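PDB 4U3V: polyketide synthase PksR from Bacillus subtilis, which takes part in intermediate steps of the synthesis of the antibiotic polyketide bacillaene, the domain described here being its double-hotdog enoyl-isomerase. Local coordinates for residues 173-178 and 185-190; 249-254 and 263-268. All coordinates share one frame; numbering follows the deposited sequence.

Contacts 1 and 2 are successive antiparallel hairpins of the C-terminal hotdog fold, one of the two such folds that make up this enoyl-isomerase domain. Their centres lie about 13 Å apart, and the chain completes contact 1 before it enters contact 2. Strands 183-190 and 247-257 are neighbours, which joins the two hairpins edge to edge: Ala186 O of contact 1 and Leu249 N of contact 2 are 2.7 Å apart, a probable hydrogen bond. Packing follows the same seam, with Leu185 CD1 4.1 Å from Leu250 CB on one face and Ile188 CG2 4.1 Å from Leu249 CD1 on the other. Helix 205-219 packs against Ile174 and Ile188 of contact 1 and Ile251 and Phe263 of contact 2.

Contact 1. Residues 173-178 and 185-190; sequences TITHLY and LAKIRL
Residues 173-178 and 185-190 pair as an antiparallel hairpin of the C-terminal hotdog fold, with a classic beta bulge where Thr175 and His176 both face Lys187. Backbone bonds carry the pairing. At the bulge Lys187 O accepts Thr175 N at 2.8 Å and, more weakly, His176 N at 3.4 Å, while Lys187 N returns a bond to His176 O. Beyond it Tyr178 and Leu185 exchange two bonds, and on the other side Arg189 N reaches Thr173 O at 2.8 Å.

The apolar contacts on the face of Ile174, Leu177, Ala186 and Ile188 lie toward helix 205-219. There Leu177 sends its CD2 branch to Ala186 CB, 3.6 Å away, and the Ile174 and Ile188 side chains cross at an angle, CG1 of the first nearest CG2 of the second. On the reverse face Tyr178 CD2 meets Leu185 CD2 at 4.1 Å, and Trp248 of the adjoining strand touches both residues.

The polar cluster sits at the bulge. Lys187 stretches out fully, its CG opposite the backbone N (chi1 -164°), and runs alongside His176, bringing CD to 3.7 Å from ND1. Thr175 OG1 and His176 ND1 share a hydrogen bond of 2.8 Å, which should limit rotation of the imidazole, and a water 3.0 Å from the same OG1 bonds weakly to Ile188 O.

Contact 2. Residues 249-254 and 263-268; sequences LLITLV and FDVDVI
Phe263 meets Leu253 at one end of this strand pair: Leu253 CD1 lies over one face of the ring, 4.0 Å from its centroid and 26° off the normal, offset toward the rim in a CH-pi contact. With Leu253 CG opposite the backbone N (chi1 179°) and chi2 at 61°, CD1 comes to rest above CE1 and CZ. Ile251 CG2 approaches the same ring obliquely, 3.8 Å from CD1 of Phe263. Asp264 N to Thr252 O and Thr252 N to Asp264 O are both 2.9 Å, and the Asp264 carboxylate lies against the methyls of Val254, with OD1 also bound to Gly280 N on strand 274-283.

At Val265 the contact passes into the centre of the hairpin formed by strands 247-257 and 260-268 of the C-terminal hotdog fold. Val265 CG1 lies beside Ile251 CG1 at 3.9 Å, on the face that also bears Phe263 and Val267 and packs against helix 205-219. Asp266 closes a second pair of backbone bonds, with Leu250, while its OD1 forms a salt bridge to Lys138 NZ. The Val267 side chain lies alongside that of Leu249, CG2 3.7 Å from CD2. Ile268 brings CD1 to 3.8 Å from Leu250 CB; Ile142 of helix 142-147 touches Ile268, and Val145 touches Leu250.

Contact 1. Residues 173-178 and 185-190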
ATOM      1  N   THR A 173      -0.795  -6.511 -11.059  1.00 30.51           N
ATOM      2  CA  THR A 173       0.091  -5.531 -11.654  1.00 28.88           C
ATOM      3  C   THR A 173       1.500  -6.078 -11.891  1.00 33.44           C
ATOM      4  O   THR A 173       2.335  -5.398 -12.477  1.00 33.91           O
ATOM      5  CB  THR A 173       0.229  -4.326 -10.733  1.00 35.27           C
ATOM      6  OG1 THR A 173       0.682  -4.780  -9.457  1.00 33.68           O
ATOM      7  CG2 THR A 173      -1.112  -3.640 -10.532  1.00 29.71           C
ATOM      8  N   ILE A 174       1.786  -7.267 -11.383  1.00 29.40           N
ATOM      9  CA  ILE A 174       3.192  -7.703 -11.349  1.00 28.99           C
ATOM     10  C   ILE A 174       3.520  -8.389 -12.678  1.00 34.78           C
ATOM     11  O   ILE A 174       2.784  -9.269 -13.115  1.00 36.42           O
ATOM     12  CB  ILE A 174       3.403  -8.714 -10.237  1.00 32.35           C
ATOM     13  CG1 ILE A 174       3.276  -7.981  -8.894  1.00 40.54           C
ATOM     14  CG2 ILE A 174       4.782  -9.394 -10.365  1.00 34.23           C
ATOM     15  CD1 ILE A 174       3.167  -8.910  -7.712  1.00 43.16           C
ATOM     16  N   THR A 175       4.620  -7.988 -13.305  1.00 33.08           N
ATOM     17  CA  THR A 175       5.056  -8.644 -14.561  1.00 34.40           C
ATOM     18  C   THR A 175       6.290  -9.525 -14.423  1.00 37.89           C
ATOM     19  O   THR A 175       6.472 -10.471 -15.206  1.00 36.12           O
ATOM     20  CB  THR A 175       5.301  -7.614 -15.682  1.00 34.95           C
ATOM     21  OG1 THR A 175       6.370  -6.724 -15.300  1.00 38.47           O
ATOM     22  CG2 THR A 175       4.036  -6.794 -15.903  1.00 45.30           C
ATOM     23  N   HIS A 176       7.177  -9.181 -13.494  1.00 32.44           N
ATOM     24  CA  HIS A 176       8.377 -10.001 -13.271  1.00 33.06           C
ATOM     25  C   HIS A 176       8.700 -10.057 -11.798  1.00 28.79           C
ATOM     26  O   HIS A 176       8.518  -9.066 -11.102  1.00 33.65           O
ATOM     27  CB  HIS A 176       9.572  -9.390 -13.991  1.00 32.07           C
ATOM     28  CG  HIS A 176       9.362  -9.190 -15.473  1.00 42.89           C
ATOM     29  ND1 HIS A 176       8.637  -8.168 -15.970  1.00 48.31           N
ATOM     30  CD2 HIS A 176       9.874  -9.882 -16.573  1.00 56.08           C
ATOM     31  CE1 HIS A 176       8.655  -8.216 -17.317  1.00 57.53           C
ATOM     32  NE2 HIS A 176       9.417  -9.263 -17.687  1.00 53.63           N
ATOM     33  N   LEU A 177       9.252 -11.185 -11.353  1.00 31.44           N
ATOM     34  CA  LEU A 177       9.753 -11.343  -9.967  1.00 26.70           C
ATOM     35  C   LEU A 177      11.129 -12.005  -9.975  1.00 29.37           C
ATOM     36  O   LEU A 177      11.316 -13.026 -10.627  1.00 33.08           O
ATOM     37  CB  LEU A 177       8.822 -12.265  -9.202  1.00 30.06           C
ATOM     38  CG  LEU A 177       7.434 -11.653  -8.964  1.00 32.19           C
ATOM     39  CD1 LEU A 177       6.542 -12.724  -8.389  1.00 29.96           C
ATOM     40  CD2 LEU A 177       7.579 -10.513  -7.966  1.00 34.36           C
ATOM     41  N   TYR A 178      12.018 -11.517  -9.128  1.00 28.71           N
ATOM     42  CA  TYR A 178      13.304 -12.171  -8.876  1.00 29.04           C
ATOM     43  C   TYR A 178      13.512 -12.207  -7.364  1.00 27.63           C
ATOM     44  O   TYR A 178      13.409 -11.177  -6.715  1.00 28.05           O
ATOM     45  CB  TYR A 178      14.418 -11.349  -9.495  1.00 30.13           C
ATOM     46  CG  TYR A 178      14.176 -11.026 -10.954  1.00 30.99           C
ATOM     47  CD1 TYR A 178      14.813 -11.755 -11.965  1.00 36.42           C
ATOM     48  CD2 TYR A 178      13.371  -9.948 -11.313  1.00 32.76           C
ATOM     49  CE1 TYR A 178      14.604 -11.436 -13.299  1.00 42.57           C
ATOM     50  CE2 TYR A 178      13.194  -9.591 -12.641  1.00 39.43           C
ATOM     51  CZ  TYR A 178      13.791 -10.350 -13.632  1.00 49.32           C
ATOM     52  OH  TYR A 178      13.580 -10.008 -14.965  1.00 44.71           O
ATOM     53  N   LEU A 185      12.519  -8.722  -5.896  1.00 26.06           N
ATOM     54  CA  LEU A 185      12.534  -7.555  -6.783  1.00 28.04           C
ATOM     55  C   LEU A 185      11.425  -7.779  -7.803  1.00 24.05           C
ATOM     56  O   LEU A 185      11.316  -8.846  -8.392  1.00 27.98           O
ATOM     57  CB  LEU A 185      13.909  -7.404  -7.483  1.00 28.59           C
ATOM     58  CG  LEU A 185      13.948  -6.411  -8.651  1.00 27.65           C
ATOM     59  CD1 LEU A 185      14.061  -5.023  -8.083  1.00 31.32           C
ATOM     60  CD2 LEU A 185      15.151  -6.757  -9.553  1.00 33.06           C
ATOM     61  N   ALA A 186      10.468  -6.857  -7.848  1.00 26.25           N
ATOM     62  CA  ALA A 186       9.284  -7.025  -8.684  1.00 24.95           C
ATOM     63  C   ALA A 186       9.268  -5.903  -9.725  1.00 25.60           C
ATOM     64  O   ALA A 186       9.526  -4.734  -9.393  1.00 27.42           O
ATOM     65  CB  ALA A 186       8.010  -6.951  -7.833  1.00 29.21           C
ATOM     66  N   LYS A 187       8.996  -6.255 -10.973  1.00 28.98           N
ATOM     67  CA  LYS A 187       8.615  -5.218 -11.938  1.00 30.69           C
ATOM     68  C   LYS A 187       7.097  -5.165 -12.015  1.00 27.11           C
ATOM     69  O   LYS A 187       6.440  -6.207 -12.123  1.00 33.18           O
ATOM     70  CB  LYS A 187       9.197  -5.520 -13.322  1.00 39.78           C
ATOM     71  CG  LYS A 187       9.161  -4.296 -14.227  1.00 39.33           C
ATOM     72  CD  LYS A 187       9.677  -4.620 -15.615  1.00 46.68           C
ATOM     73  CE  LYS A 187       9.871  -3.345 -16.426  1.00 47.07           C
ATOM     74  NZ  LYS A 187      10.332  -3.756 -17.781  1.00 45.05           N
ATOM     75  N   ILE A 188       6.537  -3.960 -11.929  1.00 29.76           N
ATOM     76  CA  ILE A 188       5.104  -3.802 -12.022  1.00 32.43           C
ATOM     77  C   ILE A 188       4.674  -2.877 -13.150  1.00 33.39           C
ATOM     78  O   ILE A 188       5.459  -2.085 -13.649  1.00 36.89           O
ATOM     79  CB  ILE A 188       4.491  -3.355 -10.672  1.00 28.38           C
ATOM     80  CG1 ILE A 188       4.798  -1.880 -10.363  1.00 32.98           C
ATOM     81  CG2 ILE A 188       5.015  -4.273  -9.556  1.00 29.31           C
ATOM     82  CD1 ILE A 188       4.307  -1.452  -8.975  1.00 34.59           C
ATOM     83  N   ARG A 189       3.410  -2.987 -13.526  1.00 34.64           N
ATOM     84  CA  ARG A 189       2.803  -2.031 -14.434  1.00 37.97           C
ATOM     85  C   ARG A 189       1.603  -1.367 -13.756  1.00 35.12           C
ATOM     86  O   ARG A 189       0.640  -2.052 -13.398  1.00 39.22           O
ATOM     87  CB  ARG A 189       2.409  -2.747 -15.731  1.00 41.20           C
ATOM     88  CG  ARG A 189       1.481  -1.972 -16.642  1.00 51.99           C
ATOM     89  CD  ARG A 189       2.092  -1.781 -18.021  1.00 67.41           C
ATOM     90  NE  ARG A 189       1.716  -0.479 -18.569  1.00 78.50           N
ATOM     91  CZ  ARG A 189       2.578   0.456 -18.957  1.00 73.91           C
ATOM     92  NH1 ARG A 189       3.883   0.220 -18.932  1.00 87.16           N
ATOM     93  NH2 ARG A 189       2.134   1.621 -19.404  1.00 85.95           N
ATOM     94  N   LEU A 190       1.710  -0.062 -13.525  1.00 34.50           N
ATOM     95  CA  LEU A 190       0.602   0.742 -13.022  1.00 43.62           C
ATOM     96  C   LEU A 190      -0.163   1.387 -14.182  1.00 61.02           C
ATOM     97  O   LEU A 190       0.454   1.954 -15.092  1.00 49.05           O
ATOM     98  CB  LEU A 190       1.131   1.827 -12.096  1.00 46.20           C
ATOM     99  CG  LEU A 190       1.808   1.291 -10.838  1.00 44.63           C
ATOM    100  CD1 LEU A 190       2.360   2.452 -10.033  1.00 45.29           C
ATOM    101  CD2 LEU A 190       0.832   0.430 -10.042  1.00 42.93           C
TER
HETATM  102  O   HOH W   1       6.245  -3.915 -16.219  1.00 47.70           O

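Contact 2. Residues 249-254 and 263-268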
ATOM      1  N   LEU A 249       9.923  -2.677  -7.643  1.00 31.13           N
ATOM      2  CA  LEU A 249       9.869  -2.628  -6.154  1.00 28.65           C
ATOM      3  C   LEU A 249      11.010  -3.538  -5.677  1.00 22.98           C
ATOM      4  O   LEU A 249      11.041  -4.709  -6.059  1.00 29.19           O
ATOM      5  CB  LEU A 249       8.530  -3.212  -5.649  1.00 27.43           C
ATOM      6  CG  LEU A 249       7.239  -2.662  -6.249  1.00 30.49           C
ATOM      7  CD1 LEU A 249       6.030  -3.404  -5.648  1.00 28.65           C
ATOM      8  CD2 LEU A 249       7.210  -1.186  -5.889  1.00 32.51           C
ATOM      9  N   LEU A 250      11.865  -3.028  -4.798  1.00 26.54           N
ATOM     10  CA  LEU A 250      12.924  -3.837  -4.219  1.00 26.73           C
ATOM     11  C   LEU A 250      12.559  -3.960  -2.744  1.00 22.01           C
ATOM     12  O   LEU A 250      12.481  -2.963  -2.006  1.00 25.83           O
ATOM     13  CB  LEU A 250      14.278  -3.127  -4.403  1.00 31.40           C
ATOM     14  CG  LEU A 250      15.458  -3.760  -3.654  1.00 32.90           C
ATOM     15  CD1 LEU A 250      15.536  -5.251  -3.944  1.00 34.27           C
ATOM     16  CD2 LEU A 250      16.753  -3.059  -4.035  1.00 42.76           C
ATOM     17  N   ILE A 251      12.280  -5.193  -2.326  1.00 25.42           N
ATOM     18  CA  ILE A 251      11.669  -5.421  -1.008  1.00 23.65           C
ATOM     19  C   ILE A 251      12.600  -6.304  -0.188  1.00 23.57           C
ATOM     20  O   ILE A 251      13.089  -7.304  -0.676  1.00 27.29           O
ATOM     21  CB  ILE A 251      10.336  -6.166  -1.228  1.00 24.97           C
ATOM     22  CG1 ILE A 251       9.434  -5.202  -2.035  1.00 29.57           C
ATOM     23  CG2 ILE A 251       9.757  -6.637   0.115  1.00 30.89           C
ATOM     24  CD1 ILE A 251       8.143  -5.812  -2.504  1.00 33.39           C
ATOM     25  N   THR A 252      12.922  -5.856   1.017  1.00 21.89           N
ATOM     26  CA  THR A 252      13.844  -6.580   1.893  1.00 25.76           C
ATOM     27  C   THR A 252      13.192  -6.915   3.231  1.00 25.05           C
ATOM     28  O   THR A 252      12.588  -6.054   3.850  1.00 25.17           O
ATOM     29  CB  THR A 252      15.104  -5.735   2.106  1.00 32.67           C
ATOM     30  OG1 THR A 252      15.732  -5.586   0.822  1.00 39.36           O
ATOM     31  CG2 THR A 252      16.079  -6.460   3.020  1.00 39.74           C
ATOM     32  N   LEU A 253      13.319  -8.162   3.668  1.00 23.26           N
ATOM     33  CA  LEU A 253      12.889  -8.545   5.013  1.00 23.55           C
ATOM     34  C   LEU A 253      13.874  -7.982   6.044  1.00 27.14           C
ATOM     35  O   LEU A 253      15.090  -8.174   5.936  1.00 28.67           O
ATOM     36  CB  LEU A 253      12.867 -10.064   5.114  1.00 23.60           C
ATOM     37  CG  LEU A 253      12.466 -10.654   6.464  1.00 25.65           C
ATOM     38  CD1 LEU A 253      11.049 -10.250   6.887  1.00 25.29           C
ATOM     39  CD2 LEU A 253      12.634 -12.179   6.435  1.00 30.03           C
ATOM     40  N   VAL A 254      13.345  -7.190   6.955  1.00 22.57           N
ATOM     41  CA  VAL A 254      14.138  -6.530   8.014  1.00 25.04           C
ATOM     42  C   VAL A 254      13.868  -7.018   9.447  1.00 25.69           C
ATOM     43  O   VAL A 254      14.801  -7.088  10.266  1.00 27.74           O
ATOM     44  CB  VAL A 254      14.024  -4.992   7.930  1.00 28.99           C
ATOM     45  CG1 VAL A 254      14.569  -4.497   6.588  1.00 27.36           C
ATOM     46  CG2 VAL A 254      12.592  -4.534   8.143  1.00 28.08           C
ATOM     47  N   PHE A 263       9.057  -5.328   6.442  1.00 21.06           N
ATOM     48  CA  PHE A 263       9.830  -5.232   5.205  1.00 21.23           C
ATOM     49  C   PHE A 263      10.131  -3.776   4.931  1.00 26.77           C
ATOM     50  O   PHE A 263       9.326  -2.897   5.225  1.00 25.56           O
ATOM     51  CB  PHE A 263       8.991  -5.798   4.009  1.00 21.38           C
ATOM     52  CG  PHE A 263       8.699  -7.243   4.126  1.00 22.74           C
ATOM     53  CD1 PHE A 263       9.567  -8.169   3.563  1.00 25.58           C
ATOM     54  CD2 PHE A 263       7.619  -7.683   4.889  1.00 21.48           C
ATOM     55  CE1 PHE A 263       9.322  -9.532   3.706  1.00 26.03           C
ATOM     56  CE2 PHE A 263       7.407  -9.056   5.087  1.00 23.87           C
ATOM     57  CZ  PHE A 263       8.242  -9.970   4.473  1.00 24.55           C
ATOM     58  N   ASP A 264      11.279  -3.515   4.324  1.00 25.24           N
ATOM     59  CA  ASP A 264      11.498  -2.236   3.650  1.00 26.52           C
ATOM     60  C   ASP A 264      11.218  -2.347   2.158  1.00 25.02           C
ATOM     61  O   ASP A 264      11.475  -3.376   1.529  1.00 26.02           O
ATOM     62  CB  ASP A 264      12.929  -1.698   3.915  1.00 28.73           C
ATOM     63  CG  ASP A 264      13.105  -1.166   5.332  1.00 38.35           C
ATOM     64  OD1 ASP A 264      12.128  -1.150   6.132  1.00 33.37           O
ATOM     65  OD2 ASP A 264      14.260  -0.786   5.680  1.00 40.14           O
ATOM     66  N   VAL A 265      10.676  -1.274   1.570  1.00 27.18           N
ATOM     67  CA  VAL A 265      10.288  -1.332   0.171  1.00 25.02           C
ATOM     68  C   VAL A 265      10.772  -0.067  -0.511  1.00 30.39           C
ATOM     69  O   VAL A 265      10.378   1.034  -0.112  1.00 30.71           O
ATOM     70  CB  VAL A 265       8.749  -1.362  -0.002  1.00 27.22           C
ATOM     71  CG1 VAL A 265       8.415  -1.442  -1.488  1.00 27.65           C
ATOM     72  CG2 VAL A 265       8.142  -2.542   0.743  1.00 26.28           C
ATOM     73  N   ASP A 266      11.630  -0.229  -1.518  1.00 29.05           N
ATOM     74  CA  ASP A 266      12.014   0.921  -2.386  1.00 28.69           C
ATOM     75  C   ASP A 266      11.372   0.798  -3.758  1.00 24.75           C
ATOM     76  O   ASP A 266      11.462  -0.213  -4.453  1.00 30.85           O
ATOM     77  CB  ASP A 266      13.541   1.005  -2.552  1.00 31.47           C
ATOM     78  CG  ASP A 266      14.265   1.483  -1.294  1.00 41.01           C
ATOM     79  OD1 ASP A 266      13.734   2.326  -0.546  1.00 47.28           O
ATOM     80  OD2 ASP A 266      15.430   1.070  -1.096  1.00 51.21           O
ATOM     81  N   VAL A 267      10.713   1.881  -4.178  1.00 29.41           N
ATOM     82  CA  VAL A 267      10.132   1.916  -5.502  1.00 27.65           C
ATOM     83  C   VAL A 267      11.116   2.679  -6.405  1.00 26.90           C
ATOM     84  O   VAL A 267      11.568   3.740  -6.002  1.00 30.13           O
ATOM     85  CB  VAL A 267       8.825   2.741  -5.502  1.00 30.53           C
ATOM     86  CG1 VAL A 267       8.221   2.649  -6.875  1.00 28.89           C
ATOM     87  CG2 VAL A 267       7.852   2.171  -4.444  1.00 30.29           C
ATOM     88  N   ILE A 268      11.449   2.082  -7.541  1.00 31.31           N
ATOM     89  CA  ILE A 268      12.530   2.592  -8.414  1.00 39.31           C
ATOM     90  C   ILE A 268      11.989   2.820  -9.824  1.00 33.53           C
ATOM     91  O   ILE A 268      11.195   2.029 -10.329  1.00 34.94           O
ATOM     92  CB  ILE A 268      13.697   1.583  -8.441  1.00 41.28           C
ATOM     93  CG1 ILE A 268      14.058   1.177  -7.014  1.00 37.30           C
ATOM     94  CG2 ILE A 268      14.897   2.121  -9.230  1.00 38.93           C
ATOM     95  CD1 ILE A 268      14.428  -0.292  -6.875  1.00 41.10           C
TER